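Local coordinates for transcriptional regulator, HTH_3 family (Vibrio cholerae, PDB 1Y9Q), which probably binds DNA through its helix-turn-helix domain and regulates transcription, while its cupin domain holds zinc and D-methionine, at residues E108-D113 and K170-N175; I136-F141 and A165-K170. One frame throughout, in Å; residues are numbered along the deposited sequence.

Contact 1: E108-D113 and K170-N175. With MED (D-methionine), chain C.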
ATOM      1  N   GLU A 108      -3.070   0.977 -21.369  1.00 16.38           N
ATOM      2  CA  GLU A 108      -2.785   2.398 -21.505  1.00 18.04           C
ATOM      3  C   GLU A 108      -3.666   2.967 -20.399  1.00 17.39           C
ATOM      4  O   GLU A 108      -4.890   2.869 -20.467  1.00 18.60           O
ATOM      5  CB  GLU A 108      -3.215   2.938 -22.872  1.00 22.30           C
ATOM      6  CG  GLU A 108      -2.818   4.387 -23.068  1.00 27.70           C
ATOM      7  CD  GLU A 108      -2.882   4.831 -24.514  1.00 31.32           C
ATOM      8  OE1 GLU A 108      -2.139   4.269 -25.349  1.00 32.16           O
ATOM      9  OE2 GLU A 108      -3.674   5.748 -24.812  1.00 36.27           O
ATOM     10  N   ILE A 109      -3.042   3.536 -19.376  1.00 16.80           N
ATOM     11  CA  ILE A 109      -3.761   4.060 -18.216  1.00 17.80           C
ATOM     12  C   ILE A 109      -3.809   5.581 -18.133  1.00 18.31           C
ATOM     13  O   ILE A 109      -2.787   6.246 -18.278  1.00 17.12           O
ATOM     14  CB  ILE A 109      -3.112   3.566 -16.903  1.00 17.28           C
ATOM     15  CG1 ILE A 109      -2.907   2.047 -16.949  1.00 19.56           C
ATOM     16  CG2 ILE A 109      -3.963   3.975 -15.713  1.00 18.47           C
ATOM     17  CD1 ILE A 109      -4.152   1.274 -17.276  1.00 20.32           C
ATOM     18  N   THR A 110      -4.998   6.117 -17.875  1.00 18.91           N
ATOM     19  CA  THR A 110      -5.176   7.559 -17.735  1.00 20.48           C
ATOM     20  C   THR A 110      -5.590   7.881 -16.304  1.00 20.63           C
ATOM     21  O   THR A 110      -6.635   7.430 -15.829  1.00 21.47           O
ATOM     22  CB  THR A 110      -6.258   8.100 -18.688  1.00 20.66           C
ATOM     23  OG1 THR A 110      -5.878   7.835 -20.042  1.00 19.78           O
ATOM     24  CG2 THR A 110      -6.428   9.607 -18.499  1.00 22.14           C
ATOM     25  N   LEU A 111      -4.753   8.648 -15.618  1.00 20.98           N
ATOM     26  CA  LEU A 111      -5.018   9.049 -14.248  1.00 21.74           C
ATOM     27  C   LEU A 111      -5.545  10.480 -14.270  1.00 23.33           C
ATOM     28  O   LEU A 111      -5.001  11.336 -14.970  1.00 21.94           O
ATOM     29  CB  LEU A 111      -3.732   8.980 -13.421  1.00 22.03           C
ATOM     30  CG  LEU A 111      -3.156   7.588 -13.168  1.00 22.21           C
ATOM     31  CD1 LEU A 111      -1.827   7.702 -12.445  1.00 25.51           C
ATOM     32  CD2 LEU A 111      -4.143   6.781 -12.348  1.00 24.35           C
ATOM     33  N   LEU A 112      -6.599  10.735 -13.502  1.00 23.16           N
ATOM     34  CA  LEU A 112      -7.200  12.066 -13.456  1.00 24.58           C
ATOM     35  C   LEU A 112      -7.267  12.629 -12.044  1.00 24.37           C
ATOM     36  O   LEU A 112      -7.127  11.899 -11.058  1.00 20.99           O
ATOM     37  CB  LEU A 112      -8.611  12.023 -14.040  1.00 25.36           C
ATOM     38  CG  LEU A 112      -8.763  11.523 -15.474  1.00 25.88           C
ATOM     39  CD1 LEU A 112     -10.244  11.407 -15.812  1.00 28.00           C
ATOM     40  CD2 LEU A 112      -8.060  12.461 -16.431  1.00 25.34           C
ATOM     41  N   ASP A 113      -7.471  13.941 -11.961  1.00 24.71           N
ATOM     42  CA  ASP A 113      -7.579  14.634 -10.686  1.00 27.72           C
ATOM     43  C   ASP A 113      -6.477  14.184  -9.729  1.00 28.33           C
ATOM     44  O   ASP A 113      -6.742  13.855  -8.573  1.00 27.37           O
ATOM     45  CB  ASP A 113      -8.956  14.360 -10.076  1.00 30.18           C
ATOM     46  CG  ASP A 113      -9.342  15.381  -9.025  1.00 33.36           C
ATOM     47  OD1 ASP A 113      -9.362  16.588  -9.352  1.00 36.81           O
ATOM     48  OD2 ASP A 113      -9.631  14.980  -7.878  1.00 33.78           O
ATOM     49  N   LYS A 170      -3.573  15.462 -14.752  1.00 22.84           N
ATOM     50  CA  LYS A 170      -3.766  14.322 -15.631  1.00 22.65           C
ATOM     51  C   LYS A 170      -2.428  13.735 -16.056  1.00 21.53           C
ATOM     52  O   LYS A 170      -1.444  14.453 -16.218  1.00 20.00           O
ATOM     53  CB  LYS A 170      -4.562  14.738 -16.869  1.00 25.13           C
ATOM     54  CG  LYS A 170      -4.688  13.647 -17.925  1.00 27.67           C
ATOM     55  CD  LYS A 170      -5.467  14.135 -19.139  1.00 28.65           C
ATOM     56  CE  LYS A 170      -5.576  13.048 -20.194  1.00 30.15           C
ATOM     57  NZ  LYS A 170      -6.381  13.466 -21.377  1.00 32.03           N
ATOM     58  N   ALA A 171      -2.401  12.418 -16.215  1.00 21.78           N
ATOM     59  CA  ALA A 171      -1.205  11.712 -16.644  1.00 19.13           C
ATOM     60  C   ALA A 171      -1.658  10.443 -17.337  1.00 18.92           C
ATOM     61  O   ALA A 171      -2.612   9.797 -16.903  1.00 18.82           O
ATOM     62  CB  ALA A 171      -0.328  11.375 -15.456  1.00 21.19           C
ATOM     63  N   VAL A 172      -0.986  10.108 -18.430  1.00 18.07           N
ATOM     64  CA  VAL A 172      -1.306   8.915 -19.194  1.00 16.46           C
ATOM     65  C   VAL A 172      -0.015   8.135 -19.352  1.00 15.01           C
ATOM     66  O   VAL A 172       1.033   8.717 -19.637  1.00 14.96           O
ATOM     67  CB  VAL A 172      -1.847   9.271 -20.592  1.00 17.82           C
ATOM     68  CG1 VAL A 172      -2.191   7.996 -21.356  1.00 18.72           C
ATOM     69  CG2 VAL A 172      -3.076  10.166 -20.465  1.00 18.19           C
ATOM     70  N   PHE A 173      -0.078   6.822 -19.151  1.00 14.12           N
ATOM     71  CA  PHE A 173       1.119   6.003 -19.283  1.00 13.39           C
ATOM     72  C   PHE A 173       0.809   4.599 -19.766  1.00 13.18           C
ATOM     73  O   PHE A 173      -0.286   4.083 -19.543  1.00 14.14           O
ATOM     74  CB  PHE A 173       1.872   5.937 -17.946  1.00 14.66           C
ATOM     75  CG  PHE A 173       1.109   5.255 -16.831  1.00 16.31           C
ATOM     76  CD1 PHE A 173       1.372   3.930 -16.499  1.00 16.45           C
ATOM     77  CD2 PHE A 173       0.160   5.952 -16.087  1.00 16.27           C
ATOM     78  CE1 PHE A 173       0.705   3.308 -15.441  1.00 15.76           C
ATOM     79  CE2 PHE A 173      -0.513   5.341 -15.030  1.00 17.39           C
ATOM     80  CZ  PHE A 173      -0.237   4.015 -14.706  1.00 17.21           C
ATOM     81  N   GLN A 174       1.773   3.992 -20.448  1.00 12.66           N
ATOM     82  CA  GLN A 174       1.601   2.634 -20.918  1.00 12.91           C
ATOM     83  C   GLN A 174       2.112   1.741 -19.801  1.00 12.07           C
ATOM     84  O   GLN A 174       3.156   2.016 -19.208  1.00 12.63           O
ATOM     85  CB  GLN A 174       2.423   2.355 -22.177  1.00 15.20           C
ATOM     86  CG  GLN A 174       2.245   0.916 -22.660  1.00 21.37           C
ATOM     87  CD  GLN A 174       3.254   0.508 -23.708  1.00 24.64           C
ATOM     88  OE1 GLN A 174       4.454   0.445 -23.439  1.00 26.31           O
ATOM     89  NE2 GLN A 174       2.770   0.227 -24.915  1.00 27.40           N
ATOM     90  N   ASN A 175       1.376   0.677 -19.512  1.00 10.66           N
ATOM     91  CA  ASN A 175       1.784  -0.249 -18.471  1.00 10.25           C
ATOM     92  C   ASN A 175       1.845  -1.658 -19.046  1.00 10.04           C
ATOM     93  O   ASN A 175       0.836  -2.191 -19.493  1.00 11.89           O
ATOM     94  CB  ASN A 175       0.792  -0.183 -17.301  1.00 10.89           C
ATOM     95  CG  ASN A 175       1.175  -1.097 -16.140  1.00 11.98           C
ATOM     96  OD1 ASN A 175       2.355  -1.281 -15.826  1.00 15.97           O
ATOM     97  ND2 ASN A 175       0.170  -1.651 -15.478  1.00 13.69           N
TER
HETATM   98  N   MED C 201      -0.592  -3.171 -12.532  1.00 18.96           N
HETATM   99  CA  MED C 201      -1.938  -2.568 -12.310  1.00 19.19           C
HETATM  100  C   MED C 201      -2.134  -2.193 -10.836  1.00 18.93           C
HETATM  101  O   MED C 201      -1.264  -2.383  -9.974  1.00 18.39           O
HETATM  102  CB  MED C 201      -2.097  -1.338 -13.234  1.00 20.75           C
HETATM  103  CG  MED C 201      -3.389  -0.547 -13.228  1.00 24.00           C
HETATM  104  SD  MED C 201      -4.645  -1.655 -13.938  1.00 25.05           S
HETATM  105  CE  MED C 201      -4.087  -1.880 -15.569  1.00 26.46           C
HETATM  106  OXT MED C 201      -3.198  -1.689 -10.478  1.00 18.12           O
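The Phe-173 ring lies between Ile-109 on one face and the selenium of Met-137, a selenomethionine, on the opposite face, with Leu-111 at its edge. CB of Ile-109 stands 3.9 Å from the centroid of the Phe-173 ring and 23° off the ring normal, a CH-pi contact displaced toward the rim. Leu-111 meets the ring at its edge, with CG in the ring plane and CD1 3.7 Å from CE2 of Phe-173. Ile-109 and Leu-111 lie on strand 104-111 and Phe-173 on its antiparallel neighbour 171-178, in the cupin fold; Met-137 comes from the facing sheet. The ring reaches back over its partner strand because CG of Phe-173 sits between its backbone N and carbonyl carbon (chi1 64°).

Two hydrogen-bonded pairs, Ile-109 with Phe-173 and Leu-111 with Ala-171, fix the register. Within the first, Ile-109 N gives a nearly straight bond of 2.8 Å to Phe-173 O. In the second, Leu-111 N meets Ala-171 O at 2.7 Å, and the return bond from Ala-171 N to Leu-111 O is longer, at 3.1 Å.

Thr-110 and Val-172 lie side by side on the other face of the sheet, where CG2 of Val-172 comes 3.7 Å from OG1 of Thr-110. Beyond the last pair, the extended chain of Lys-170 runs alongside Leu-112, its aliphatic part resting on CD2. Strand 90-99 flanks 108-111, and strand 127-134 flanks 171-175, so the contact is interior to a five-stranded sheet.

The face bearing Ile-109 and Phe-173 leads to the ligand pocket, to which Asn-175 also belongs. Ile-109 bends away from the ring at chi2 (-54°), and its CD1 ends 3.6 Å from the methyl carbon CE of the bound D-methionine.

Contact 2: I136-F141 and A165-K170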
ATOM      1  N   ILE A 136       3.060  14.349 -15.777  1.00 15.77           N
ATOM      2  CA  ILE A 136       4.068  13.975 -14.802  1.00 17.53           C
ATOM      3  C   ILE A 136       3.396  13.024 -13.816  1.00 17.88           C
ATOM      4  O   ILE A 136       2.276  13.272 -13.370  1.00 18.79           O
ATOM      5  CB  ILE A 136       4.592  15.219 -14.043  1.00 18.01           C
ATOM      6  CG1 ILE A 136       5.318  16.153 -15.017  1.00 18.65           C
ATOM      7  CG2 ILE A 136       5.521  14.795 -12.910  1.00 18.52           C
ATOM      8  CD1 ILE A 136       5.772  17.452 -14.384  1.00 18.51           C
HETATM    9  N   MSE A 137       4.076  11.935 -13.485  1.00 18.70           N
HETATM   10  CA  MSE A 137       3.525  10.956 -12.560  1.00 18.56           C
HETATM   11  C   MSE A 137       4.636  10.395 -11.684  1.00 19.01           C
HETATM   12  O   MSE A 137       5.811  10.660 -11.926  1.00 20.17           O
HETATM   13  CB  MSE A 137       2.880   9.809 -13.345  1.00 19.96           C
HETATM   14  CG  MSE A 137       3.902   8.851 -13.944  1.00 22.72           C
HETATM   15 SE   MSE A 137       3.114   7.287 -14.735  1.00 35.81          SE
HETATM   16  CE  MSE A 137       2.431   6.451 -13.120  1.00 22.60           C
ATOM     17  N   LYS A 138       4.263   9.634 -10.655  1.00 19.91           N
ATOM     18  CA  LYS A 138       5.251   9.003  -9.789  1.00 19.41           C
ATOM     19  C   LYS A 138       4.866   7.540  -9.578  1.00 17.43           C
ATOM     20  O   LYS A 138       3.693   7.196  -9.587  1.00 15.32           O
ATOM     21  CB  LYS A 138       5.373   9.740  -8.448  1.00 21.82           C
ATOM     22  CG  LYS A 138       4.067  10.014  -7.725  1.00 26.46           C
ATOM     23  CD  LYS A 138       4.350  10.736  -6.399  1.00 27.17           C
ATOM     24  CE  LYS A 138       3.081  11.020  -5.611  1.00 29.67           C
ATOM     25  NZ  LYS A 138       3.398  11.692  -4.318  1.00 32.18           N
ATOM     26  N   VAL A 139       5.867   6.681  -9.429  1.00 17.77           N
ATOM     27  CA  VAL A 139       5.628   5.254  -9.249  1.00 16.93           C
ATOM     28  C   VAL A 139       6.317   4.791  -7.979  1.00 16.97           C
ATOM     29  O   VAL A 139       7.503   5.051  -7.785  1.00 18.92           O
ATOM     30  CB  VAL A 139       6.197   4.458 -10.442  1.00 16.11           C
ATOM     31  CG1 VAL A 139       5.904   2.972 -10.274  1.00 15.95           C
ATOM     32  CG2 VAL A 139       5.592   4.970 -11.742  1.00 17.99           C
ATOM     33  N   PHE A 140       5.583   4.094  -7.123  1.00 17.06           N
ATOM     34  CA  PHE A 140       6.148   3.626  -5.862  1.00 16.81           C
ATOM     35  C   PHE A 140       6.588   2.160  -5.869  1.00 18.07           C
ATOM     36  O   PHE A 140       5.865   1.281  -6.341  1.00 16.89           O
ATOM     37  CB  PHE A 140       5.126   3.838  -4.741  1.00 18.36           C
ATOM     38  CG  PHE A 140       5.664   3.563  -3.360  1.00 20.17           C
ATOM     39  CD1 PHE A 140       6.282   4.574  -2.626  1.00 21.01           C
ATOM     40  CD2 PHE A 140       5.546   2.298  -2.793  1.00 19.79           C
ATOM     41  CE1 PHE A 140       6.770   4.328  -1.346  1.00 21.23           C
ATOM     42  CE2 PHE A 140       6.034   2.041  -1.509  1.00 20.84           C
ATOM     43  CZ  PHE A 140       6.645   3.060  -0.786  1.00 20.96           C
ATOM     44  N   PHE A 141       7.786   1.915  -5.345  1.00 18.16           N
ATOM     45  CA  PHE A 141       8.356   0.576  -5.224  1.00 19.45           C
ATOM     46  C   PHE A 141       9.712   0.684  -4.529  1.00 19.50           C
ATOM     47  O   PHE A 141      10.330   1.749  -4.532  1.00 19.01           O
ATOM     48  CB  PHE A 141       8.467  -0.120  -6.598  1.00 17.90           C
ATOM     49  CG  PHE A 141       9.471   0.487  -7.537  1.00 16.89           C
ATOM     50  CD1 PHE A 141      10.825   0.201  -7.413  1.00 17.35           C
ATOM     51  CD2 PHE A 141       9.054   1.310  -8.581  1.00 17.14           C
ATOM     52  CE1 PHE A 141      11.753   0.718  -8.310  1.00 18.05           C
ATOM     53  CE2 PHE A 141       9.975   1.837  -9.487  1.00 17.50           C
ATOM     54  CZ  PHE A 141      11.328   1.539  -9.352  1.00 17.97           C
ATOM     55  N   ALA A 165       0.824   7.477  -9.232  1.00 18.30           N
ATOM     56  CA  ALA A 165       0.181   8.737  -8.897  1.00 19.49           C
ATOM     57  C   ALA A 165       0.436   9.800  -9.955  1.00 18.52           C
ATOM     58  O   ALA A 165       1.556   9.956 -10.442  1.00 18.73           O
ATOM     59  CB  ALA A 165       0.673   9.230  -7.539  1.00 19.30           C
ATOM     60  N   ALA A 166      -0.616  10.521 -10.315  1.00 19.06           N
ATOM     61  CA  ALA A 166      -0.497  11.594 -11.289  1.00 19.85           C
ATOM     62  C   ALA A 166      -0.089  12.824 -10.487  1.00 21.88           C
ATOM     63  O   ALA A 166      -0.742  13.160  -9.497  1.00 23.56           O
ATOM     64  CB  ALA A 166      -1.831  11.829 -11.974  1.00 17.40           C
ATOM     65  N   VAL A 167       1.002  13.474 -10.883  1.00 21.37           N
ATOM     66  CA  VAL A 167       1.456  14.665 -10.177  1.00 22.20           C
ATOM     67  C   VAL A 167       0.758  15.865 -10.811  1.00 22.85           C
ATOM     68  O   VAL A 167       0.342  16.795 -10.114  1.00 21.73           O
ATOM     69  CB  VAL A 167       2.982  14.824 -10.252  1.00 23.45           C
ATOM     70  CG1 VAL A 167       3.426  15.952  -9.337  1.00 24.06           C
ATOM     71  CG2 VAL A 167       3.654  13.520  -9.835  1.00 26.07           C
ATOM     72  N   THR A 168       0.650  15.850 -12.136  1.00 20.63           N
ATOM     73  CA  THR A 168      -0.080  16.895 -12.836  1.00 20.84           C
ATOM     74  C   THR A 168      -1.505  16.376 -12.700  1.00 23.00           C
ATOM     75  O   THR A 168      -1.695  15.191 -12.418  1.00 23.13           O
ATOM     76  CB  THR A 168       0.316  16.979 -14.325  1.00 20.89           C
ATOM     77  OG1 THR A 168       0.385  15.659 -14.883  1.00 20.39           O
ATOM     78  CG2 THR A 168       1.665  17.663 -14.475  1.00 19.23           C
ATOM     79  N   GLU A 169      -2.507  17.229 -12.883  1.00 22.98           N
ATOM     80  CA  GLU A 169      -3.887  16.771 -12.740  1.00 24.38           C
ATOM     81  C   GLU A 169      -4.169  15.526 -13.569  1.00 24.22           C
ATOM     82  O   GLU A 169      -4.916  14.642 -13.147  1.00 24.66           O
ATOM     83  CB  GLU A 169      -4.873  17.873 -13.128  1.00 26.04           C
ATOM     84  CG  GLU A 169      -4.912  19.033 -12.152  1.00 31.08           C
ATOM     85  CD  GLU A 169      -4.995  18.576 -10.709  1.00 33.37           C
ATOM     86  OE1 GLU A 169      -5.873  17.749 -10.394  1.00 34.66           O
ATOM     87  OE2 GLU A 169      -4.179  19.048  -9.886  1.00 36.98           O
ATOM     88  N   LYS A 170      -3.573  15.462 -14.752  1.00 22.84           N
ATOM     89  CA  LYS A 170      -3.766  14.322 -15.631  1.00 22.65           C
ATOM     90  C   LYS A 170      -2.428  13.735 -16.056  1.00 21.53           C
ATOM     91  O   LYS A 170      -1.444  14.453 -16.218  1.00 20.00           O
ATOM     92  CB  LYS A 170      -4.562  14.738 -16.869  1.00 25.13           C
ATOM     93  CG  LYS A 170      -4.688  13.647 -17.925  1.00 27.67           C
ATOM     94  CD  LYS A 170      -5.467  14.135 -19.139  1.00 28.65           C
ATOM     95  CE  LYS A 170      -5.576  13.048 -20.194  1.00 30.15           C
ATOM     96  NZ  LYS A 170      -6.381  13.466 -21.377  1.00 32.03           N
TER
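With chi1 at 44°, Thr-168 holds OG1 between its backbone N and carbonyl carbon, where the hydroxyl can face the backbone N of Ile-136. The bond from Ile-136 N to Thr-168 OG1 is 3.1 Å long and almost perfectly straight (177° at the hydrogen). The same hydroxyl donates to Lys-170 O at 2.6 Å, approaching from above the carbonyl plane, so a single oxygen both receives the N-H of one segment and ties down the turn in the other. Lys-138 also has CG between N and the carbonyl carbon, which lays its otherwise extended chain over Ala-165; CG of Lys-138 and CB of Ala-165 are 3.5 Å apart, tighter than usual for two carbons.

Ile-136 O accepts two backbone N-H groups, from Val-167 N at 2.8 Å and from Thr-168 N at 3.3 Å, both arriving from the same face of its carbonyl plane. These paired bonds to one acceptor, with helix-like torsions at Val-167, resemble a classic beta bulge at Val-167 and Thr-168, except that Ile-136 N closes it on the hydroxyl of Thr-168 instead of its carbonyl. It is set where strand 162-166 of the cupin domain gives way to the turn before strand 171-178. Regular antiparallel pairing holds next to it: Lys-138 and Ala-165 form a hydrogen-bonded pair, with Lys-138 N 2.7 Å from Ala-165 O.

The CB of Val-167 points toward Ile-136, whose CG2 lies 3.7 Å from it, while the Thr-168 and Ile-136 side chains cross at about a right angle, CG2 of Thr-168 nearest CB of Ile-136. Trp-145, on strand 144-148, touches Ala-165 and makes a cation-pi contact with Lys-138. Met-137, a selenomethionine, instead leaves the sheet on the side of Ala-166, toward strands 127-134 and 171-178.

In the fold
Contact 1 lies in the five-stranded antiparallel sheet of the cupin domain and contact 2 in the four-stranded one, their centres about 9 Å apart. Contact 2 is nested along the chain within the loop that contact 1 closes, and the two share Lys-170, where strand 162-166 passes over into strand 171-178. The sheets meet between them: Ala-166 CB lies 3.7 Å from Leu-111 CB and 3.8 Å from Ala-171 CB. This apolar layer also approaches the zinc site, since Phe-173 and Met-137 each have side chains about 4 Å, between nearest atoms, from that of the zinc ligand Tyr-164.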